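PDB 3U2A: GGDEF family protein from Caulobacter vibrioides, which contains a PAS-fold domain of the PdeA-like family, a small module built on an antiparallel sheet with helices packed around it. Local coordinates for residues Ala61-Val74 with Ser82-Glu94. Sequence-based numbering, arbitrary orientation.
Sequences ALALPQDRAQAEEV and SEVVARFRVRGGE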
ATOM      1  N   ALA A  61     -14.918 -17.939   3.014  1.00 16.69           N
ATOM      2  CA  ALA A  61     -15.672 -18.531   1.911  1.00 18.29           C
ATOM      3  C   ALA A  61     -15.122 -18.130   0.541  1.00 17.35           C
ATOM      4  O   ALA A  61     -15.254 -18.874  -0.424  1.00 19.12           O
ATOM      5  CB  ALA A  61     -17.156 -18.171   2.023  1.00 17.35           C
ATOM      6  N   LEU A  62     -14.495 -16.964   0.464  1.00 15.83           N
ATOM      7  CA  LEU A  62     -13.947 -16.472  -0.788  1.00 17.11           C
ATOM      8  C   LEU A  62     -12.573 -17.063  -1.110  1.00 14.33           C
ATOM      9  O   LEU A  62     -12.203 -17.152  -2.276  1.00 16.24           O
ATOM     10  CB  LEU A  62     -13.894 -14.936  -0.797  1.00 17.52           C
ATOM     11  CG  LEU A  62     -13.710 -14.286  -2.184  1.00 21.16           C
ATOM     12  CD1 LEU A  62     -14.905 -14.542  -3.098  1.00 27.79           C
ATOM     13  CD2 LEU A  62     -13.439 -12.803  -2.062  1.00 21.37           C
ATOM     14  N   ALA A  63     -11.815 -17.449  -0.086  1.00 13.49           N
ATOM     15  CA  ALA A  63     -10.542 -18.138  -0.284  1.00 12.07           C
ATOM     16  C   ALA A  63     -10.762 -19.434  -1.075  1.00 13.51           C
ATOM     17  O   ALA A  63     -11.801 -20.082  -0.922  1.00 13.60           O
ATOM     18  CB  ALA A  63      -9.891 -18.445   1.052  1.00 14.94           C
ATOM     19  N   LEU A  64      -9.809 -19.797  -1.932  1.00 13.39           N
ATOM     20  CA  LEU A  64      -9.800 -21.155  -2.479  1.00 14.61           C
ATOM     21  C   LEU A  64      -9.789 -22.122  -1.288  1.00 13.09           C
ATOM     22  O   LEU A  64      -9.087 -21.877  -0.307  1.00 13.48           O
ATOM     23  CB  LEU A  64      -8.596 -21.387  -3.397  1.00 15.38           C
ATOM     24  CG  LEU A  64      -8.840 -21.485  -4.904  1.00 26.92           C
ATOM     25  CD1 LEU A  64      -9.817 -20.426  -5.425  1.00 26.87           C
ATOM     26  CD2 LEU A  64      -7.518 -21.450  -5.665  1.00 23.28           C
ATOM     27  N   PRO A  65     -10.614 -23.188  -1.341  1.00 13.86           N
ATOM     28  CA  PRO A  65     -10.725 -24.065  -0.177  1.00 14.00           C
ATOM     29  C   PRO A  65      -9.371 -24.573   0.327  1.00 14.57           C
ATOM     30  O   PRO A  65      -9.145 -24.576   1.536  1.00 14.95           O
ATOM     31  CB  PRO A  65     -11.599 -25.202  -0.685  1.00 16.73           C
ATOM     32  CG  PRO A  65     -12.486 -24.549  -1.711  1.00 16.71           C
ATOM     33  CD  PRO A  65     -11.581 -23.558  -2.397  1.00 16.08           C
ATOM     34  N   GLN A  66      -8.475 -24.970  -0.580  1.00 14.82           N
ATOM     35  CA  GLN A  66      -7.150 -25.486  -0.188  1.00 15.34           C
ATOM     36  C   GLN A  66      -6.238 -24.435   0.459  1.00 16.57           C
ATOM     37  O   GLN A  66      -5.236 -24.782   1.102  1.00 16.26           O
ATOM     38  CB  GLN A  66      -6.444 -26.205  -1.352  1.00 18.87           C
ATOM     39  CG  GLN A  66      -6.054 -25.318  -2.541  1.00 18.48           C
ATOM     40  CD  GLN A  66      -7.127 -25.268  -3.633  1.00 22.80           C
ATOM     41  OE1 GLN A  66      -8.330 -25.145  -3.354  1.00 20.01           O
ATOM     42  NE2 GLN A  66      -6.685 -25.356  -4.896  1.00 22.21           N
ATOM     43  N   ASP A  67      -6.592 -23.159   0.282  1.00 16.58           N
ATOM     44  CA  ASP A  67      -5.822 -22.037   0.826  1.00 14.47           C
ATOM     45  C   ASP A  67      -6.399 -21.458   2.119  1.00 17.29           C
ATOM     46  O   ASP A  67      -5.923 -20.418   2.589  1.00 17.34           O
ATOM     47  CB  ASP A  67      -5.721 -20.914  -0.213  1.00 15.51           C
ATOM     48  CG  ASP A  67      -4.753 -21.229  -1.354  1.00 18.15           C
ATOM     49  OD1 ASP A  67      -4.354 -22.396  -1.530  1.00 16.88           O
ATOM     50  OD2 ASP A  67      -4.394 -20.287  -2.085  1.00 16.15           O
ATOM     51  N   ARG A  68      -7.393 -22.118   2.707  0.50 16.52           N
ATOM     52  CA  ARG A  68      -8.073 -21.548   3.872  0.50 16.12           C
ATOM     53  C   ARG A  68      -7.262 -21.524   5.168  0.50 14.80           C
ATOM     54  O   ARG A  68      -7.519 -20.688   6.035  0.50 16.26           O
ATOM     55  CB  ARG A  68      -9.457 -22.157   4.052  0.50 17.82           C
ATOM     56  CG  ARG A  68     -10.345 -21.730   2.915  0.50 17.32           C
ATOM     57  CD  ARG A  68     -11.726 -22.280   2.997  0.50 20.95           C
ATOM     58  NE  ARG A  68     -12.566 -21.585   2.036  0.50 20.80           N
ATOM     59  CZ  ARG A  68     -13.610 -22.127   1.437  0.50 21.99           C
ATOM     60  NH1 ARG A  68     -13.947 -23.389   1.689  0.50 23.05           N
ATOM     61  NH2 ARG A  68     -14.307 -21.411   0.585  0.50 22.35           N
ATOM     62  N   ALA A  69      -6.270 -22.405   5.285  1.00 13.58           N
ATOM     63  CA  ALA A  69      -5.307 -22.319   6.400  1.00 14.63           C
ATOM     64  C   ALA A  69      -4.500 -21.026   6.316  1.00 12.75           C
ATOM     65  O   ALA A  69      -4.327 -20.331   7.329  1.00 13.44           O
ATOM     66  CB  ALA A  69      -4.377 -23.512   6.421  1.00 19.76           C
ATOM     67  N   GLN A  70      -4.018 -20.704   5.113  1.00 13.84           N
ATOM     68  CA  GLN A  70      -3.299 -19.449   4.881  1.00 17.13           C
ATOM     69  C   GLN A  70      -4.173 -18.200   5.079  1.00 14.33           C
ATOM     70  O   GLN A  70      -3.733 -17.243   5.711  1.00 16.47           O
ATOM     71  CB  GLN A  70      -2.596 -19.446   3.518  1.00 18.07           C
ATOM     72  CG  GLN A  70      -1.124 -19.900   3.567  1.00 25.81           C
ATOM     73  CD  GLN A  70      -0.232 -18.995   4.437  1.00 33.68           C
ATOM     74  OE1 GLN A  70       0.079 -17.848   4.076  1.00 29.27           O
ATOM     75  NE2 GLN A  70       0.186 -19.519   5.586  1.00 32.39           N
ATOM     76  N   ALA A  71      -5.414 -18.222   4.574  1.00 12.54           N
ATOM     77  CA  ALA A  71      -6.403 -17.156   4.839  1.00 14.08           C
ATOM     78  C   ALA A  71      -6.599 -16.870   6.331  1.00 14.93           C
ATOM     79  O   ALA A  71      -6.716 -15.709   6.750  1.00 12.63           O
ATOM     80  CB  ALA A  71      -7.749 -17.499   4.192  1.00 11.91           C
ATOM     81  N   GLU A  72      -6.640 -17.942   7.126  1.00 12.43           N
ATOM     82  CA  GLU A  72      -6.875 -17.837   8.557  1.00 12.73           C
ATOM     83  C   GLU A  72      -5.765 -17.090   9.267  1.00 14.51           C
ATOM     84  O   GLU A  72      -6.008 -16.493  10.328  1.00 12.17           O
ATOM     85  CB  GLU A  72      -7.060 -19.222   9.183  1.00 12.94           C
ATOM     86  CG  GLU A  72      -7.895 -19.216  10.468  1.00 19.76           C
ATOM     87  CD  GLU A  72      -9.307 -18.659  10.248  1.00 22.05           C
ATOM     88  OE1 GLU A  72      -9.818 -17.970  11.150  1.00 23.69           O
ATOM     89  OE2 GLU A  72      -9.904 -18.888   9.169  1.00 20.32           O
ATOM     90  N   GLU A  73      -4.556 -17.123   8.695  1.00 12.13           N
ATOM     91  CA  GLU A  73      -3.415 -16.395   9.261  1.00 15.32           C
ATOM     92  C   GLU A  73      -3.648 -14.880   9.319  1.00 14.84           C
ATOM     93  O   GLU A  73      -3.047 -14.196  10.151  1.00 14.58           O
ATOM     94  CB  GLU A  73      -2.113 -16.722   8.523  1.00 17.25           C
ATOM     95  CG  GLU A  73      -1.623 -18.169   8.698  1.00 16.90           C
ATOM     96  CD  GLU A  73      -1.385 -18.542  10.153  1.00 20.73           C
ATOM     97  OE1 GLU A  73      -0.680 -17.792  10.850  1.00 25.27           O
ATOM     98  OE2 GLU A  73      -1.908 -19.583  10.603  1.00 28.14           O
ATOM     99  N   VAL A  74      -4.515 -14.360   8.443  1.00 13.79           N
ATOM    100  CA  VAL A  74      -4.957 -12.968   8.536  1.00 13.17           C
ATOM    101  C   VAL A  74      -5.850 -12.720   9.773  1.00 13.35           C
ATOM    102  O   VAL A  74      -5.630 -11.754  10.518  1.00 14.52           O
ATOM    103  CB  VAL A  74      -5.673 -12.480   7.241  1.00 10.62           C
ATOM    104  CG1 VAL A  74      -6.107 -11.021   7.391  1.00 14.76           C
ATOM    105  CG2 VAL A  74      -4.771 -12.650   6.016  1.00 14.17           C
ATOM    106  N   SER A  82       2.363  -7.997  16.835  1.00 15.01           N
ATOM    107  CA  SER A  82       2.556  -9.226  16.059  1.00 14.95           C
ATOM    108  C   SER A  82       2.356  -8.979  14.558  1.00 14.54           C
ATOM    109  O   SER A  82       1.328  -8.439  14.141  1.00 17.03           O
ATOM    110  CB  SER A  82       1.597 -10.331  16.520  1.00 14.96           C
ATOM    111  OG  SER A  82       1.879 -10.731  17.853  1.00 15.52           O
ATOM    112  N   GLU A  83       3.348  -9.368  13.759  1.00 14.36           N
ATOM    113  CA  GLU A  83       3.246  -9.241  12.305  1.00 15.90           C
ATOM    114  C   GLU A  83       2.177 -10.171  11.751  1.00 15.34           C
ATOM    115  O   GLU A  83       1.982 -11.279  12.263  1.00 17.83           O
ATOM    116  CB  GLU A  83       4.581  -9.556  11.649  1.00 20.82           C
ATOM    117  CG  GLU A  83       5.544  -8.371  11.601  1.00 36.21           C
ATOM    118  CD  GLU A  83       6.720  -8.607  10.651  1.00 47.66           C
ATOM    119  OE1 GLU A  83       6.821  -9.710  10.058  1.00 48.90           O
ATOM    120  OE2 GLU A  83       7.545  -7.681  10.498  1.00 53.86           O
ATOM    121  N   VAL A  84       1.463  -9.685  10.737  1.00 13.39           N
ATOM    122  CA  VAL A  84       0.558 -10.499   9.937  1.00 13.14           C
ATOM    123  C   VAL A  84       1.196 -10.649   8.562  1.00 12.46           C
ATOM    124  O   VAL A  84       1.474  -9.651   7.884  1.00 14.57           O
ATOM    125  CB  VAL A  84      -0.830  -9.839   9.804  1.00 14.97           C
ATOM    126  CG1 VAL A  84      -1.731 -10.639   8.863  1.00 17.04           C
ATOM    127  CG2 VAL A  84      -1.493  -9.692  11.168  1.00 15.10           C
ATOM    128  N   VAL A  85       1.464 -11.894   8.167  1.00 13.72           N
ATOM    129  CA  VAL A  85       1.978 -12.206   6.831  1.00 18.92           C
ATOM    130  C   VAL A  85       1.230 -13.436   6.318  1.00 19.22           C
ATOM    131  O   VAL A  85       1.234 -14.501   6.948  1.00 18.75           O
ATOM    132  CB  VAL A  85       3.521 -12.461   6.809  1.00 21.21           C
ATOM    133  CG1 VAL A  85       4.002 -12.745   5.382  1.00 25.95           C
ATOM    134  CG2 VAL A  85       4.282 -11.276   7.374  1.00 22.70           C
ATOM    135  N   ALA A  86       0.558 -13.281   5.188  1.00 16.37           N
ATOM    136  CA  ALA A  86      -0.188 -14.391   4.622  1.00 16.32           C
ATOM    137  C   ALA A  86      -0.239 -14.263   3.117  1.00 15.03           C
ATOM    138  O   ALA A  86      -0.171 -13.158   2.568  1.00 15.60           O
ATOM    139  CB  ALA A  86      -1.606 -14.445   5.205  1.00 17.22           C
ATOM    140  N   ARG A  87      -0.362 -15.399   2.443  1.00 13.67           N
ATOM    141  CA  ARG A  87      -0.561 -15.375   1.004  1.00 16.63           C
ATOM    142  C   ARG A  87      -1.528 -16.470   0.609  1.00 17.62           C
ATOM    143  O   ARG A  87      -1.378 -17.607   1.035  1.00 16.80           O
ATOM    144  CB  ARG A  87       0.767 -15.494   0.242  1.00 22.59           C
ATOM    145  CG  ARG A  87       1.652 -16.661   0.597  1.00 29.80           C
ATOM    146  CD  ARG A  87       2.935 -16.628  -0.242  1.00 39.88           C
ATOM    147  NE  ARG A  87       2.660 -16.770  -1.673  1.00 44.12           N
ATOM    148  CZ  ARG A  87       2.640 -17.931  -2.326  1.00 49.76           C
ATOM    149  NH1 ARG A  87       2.883 -19.067  -1.681  1.00 55.49           N
ATOM    150  NH2 ARG A  87       2.377 -17.960  -3.626  1.00 50.19           N
ATOM    151  N   PHE A  88      -2.533 -16.120  -0.176  1.00 15.63           N
ATOM    152  CA  PHE A  88      -3.525 -17.108  -0.597  1.00 14.51           C
ATOM    153  C   PHE A  88      -4.277 -16.623  -1.819  1.00 16.85           C
ATOM    154  O   PHE A  88      -4.227 -15.431  -2.160  1.00 16.00           O
ATOM    155  CB  PHE A  88      -4.510 -17.457   0.536  1.00 15.43           C
ATOM    156  CG  PHE A  88      -5.346 -16.292   1.029  1.00 14.71           C
ATOM    157  CD1 PHE A  88      -4.862 -15.440   2.030  1.00 16.89           C
ATOM    158  CD2 PHE A  88      -6.626 -16.081   0.536  1.00 18.31           C
ATOM    159  CE1 PHE A  88      -5.636 -14.380   2.504  1.00 15.96           C
ATOM    160  CE2 PHE A  88      -7.408 -15.009   1.004  1.00 18.69           C
ATOM    161  CZ  PHE A  88      -6.905 -14.168   1.985  1.00 13.71           C
ATOM    162  N   ARG A  89      -4.968 -17.552  -2.477  1.00 17.93           N
ATOM    163  CA  ARG A  89      -5.745 -17.227  -3.660  1.00 19.69           C
ATOM    164  C   ARG A  89      -7.196 -17.120  -3.259  1.00 19.68           C
ATOM    165  O   ARG A  89      -7.623 -17.793  -2.326  1.00 17.57           O
ATOM    166  CB  ARG A  89      -5.595 -18.317  -4.711  1.00 19.20           C
ATOM    167  CG  ARG A  89      -4.190 -18.480  -5.236  1.00 25.16           C
ATOM    168  CD  ARG A  89      -3.996 -19.833  -5.901  1.00 26.51           C
ATOM    169  NE  ARG A  89      -3.967 -20.929  -4.933  1.00 22.36           N
ATOM    170  CZ  ARG A  89      -3.762 -22.201  -5.238  1.00 20.51           C
ATOM    171  NH1 ARG A  89      -3.560 -22.563  -6.496  1.00 26.91           N
ATOM    172  NH2 ARG A  89      -3.756 -23.117  -4.282  1.00 21.76           N
ATOM    173  N   VAL A  90      -7.942 -16.270  -3.958  1.00 20.28           N
ATOM    174  CA  VAL A  90      -9.397 -16.221  -3.808  1.00 21.57           C
ATOM    175  C   VAL A  90     -10.034 -16.738  -5.088  1.00 20.01           C
ATOM    176  O   VAL A  90      -9.341 -16.910  -6.097  1.00 20.68           O
ATOM    177  CB  VAL A  90      -9.928 -14.794  -3.478  1.00 22.64           C
ATOM    178  CG1 VAL A  90      -9.508 -14.382  -2.067  1.00 22.25           C
ATOM    179  CG2 VAL A  90      -9.449 -13.775  -4.525  1.00 23.88           C
ATOM    180  N   ARG A  91     -11.344 -16.989  -5.049  1.00 23.16           N
ATOM    181  CA  ARG A  91     -12.096 -17.418  -6.238  1.00 23.89           C
ATOM    182  C   ARG A  91     -11.798 -16.475  -7.398  1.00 24.23           C
ATOM    183  O   ARG A  91     -11.817 -15.255  -7.230  1.00 26.21           O
ATOM    184  CB  ARG A  91     -13.608 -17.441  -5.966  1.00 27.57           C
ATOM    185  CG  ARG A  91     -14.050 -18.041  -4.620  1.00 36.02           C
ATOM    186  CD  ARG A  91     -13.629 -19.495  -4.426  1.00 35.79           C
ATOM    187  NE  ARG A  91     -14.034 -20.018  -3.117  1.00 32.28           N
ATOM    188  CZ  ARG A  91     -14.908 -21.001  -2.931  1.00 41.89           C
ATOM    189  NH1 ARG A  91     -15.477 -21.604  -3.967  1.00 48.60           N
ATOM    190  NH2 ARG A  91     -15.210 -21.396  -1.706  1.00 44.39           N
ATOM    191  N   GLY A  92     -11.504 -17.040  -8.566  1.00 24.29           N
ATOM    192  CA  GLY A  92     -11.023 -16.256  -9.703  1.00 28.93           C
ATOM    193  C   GLY A  92      -9.573 -16.606  -9.984  1.00 34.36           C
ATOM    194  O   GLY A  92      -9.123 -16.575 -11.132  1.00 37.77           O
ATOM    195  N   GLY A  93      -8.837 -16.928  -8.920  1.00 33.23           N
ATOM    196  CA  GLY A  93      -7.497 -17.492  -9.041  1.00 33.32           C
ATOM    197  C   GLY A  93      -6.302 -16.651  -8.618  1.00 30.58           C
ATOM    198  O   GLY A  93      -5.202 -17.196  -8.487  1.00 36.56           O
ATOM    199  N   GLU A  94      -6.472 -15.347  -8.401  1.00 29.98           N
ATOM    200  CA  GLU A  94      -5.277 -14.518  -8.139  1.00 30.61           C
ATOM    201  C   GLU A  94      -4.742 -14.560  -6.702  1.00 29.42           C
ATOM    202  O   GLU A  94      -5.509 -14.506  -5.747  1.00 33.04           O
ATOM    203  CB  GLU A  94      -5.421 -13.083  -8.657  1.00 37.92           C
ATOM    204  CG  GLU A  94      -6.612 -12.288  -8.147  1.00 43.18           C
ATOM    205  CD  GLU A  94      -6.844 -11.014  -8.966  1.00 50.76           C
ATOM    206  OE1 GLU A  94      -5.949 -10.132  -8.985  1.00 51.10           O
ATOM    207  OE2 GLU A  94      -7.925 -10.896  -9.589  1.00 50.75           O
TER
HETATM  208  O   HOH W   1      -4.096 -26.087  -5.285  1.00 29.17           O
HETATM  209  O   HOH W   2       1.506 -17.096   7.477  1.00 35.19           O
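With CG of Asp67 turned beside its own backbone N (chi1 -74°) and Arg89 bent at chi3 (-72°), carboxylate and guanidinium come together side-on, in a PAS fold where helix segment 68-74 runs roughly antiparallel to strand 83-86 at the sheet's edge. The pair illustrates how one acid can serve both a side chain and a main chain. Arg89 NH2 reaches Asp67 OD1 at 2.9 Å and Arg89 NE reaches Asp67 OD2 at 3.0 Å, both almost straight and in the guanidinium plane, although the carboxylate is tilted 31° from that plane. The anti lone pair of Asp67 OD2 is left for the backbone N of Arg89, 2.8 Å away. Leu64 CD2 lies over one face of this guanidinium, toward its rim.

One turn along, Gln70 OE1 takes the backbone N of Arg87 at 3.0 Å, while a water joins Gln70 NE2, weakly, to Val85 O. The buried ring of Phe88 packs against helix segment 68-74: Ala71 CA sits over one face as a CH-pi contact, Val74 CG2 meets the edge, and Phe59 and Trp98 continue the aromatic cluster. Where helix 56-62 ends, Ala63 and Val90 form a single beta bridge: Arg91 N donates to Leu62 O at 2.9 Å, and Leu64 N to Arg89 O at 3.0 Å. The Arg91 chain bends at chi2, and its NE donates to Ala63 O at 3.1 Å from above the carbonyl plane.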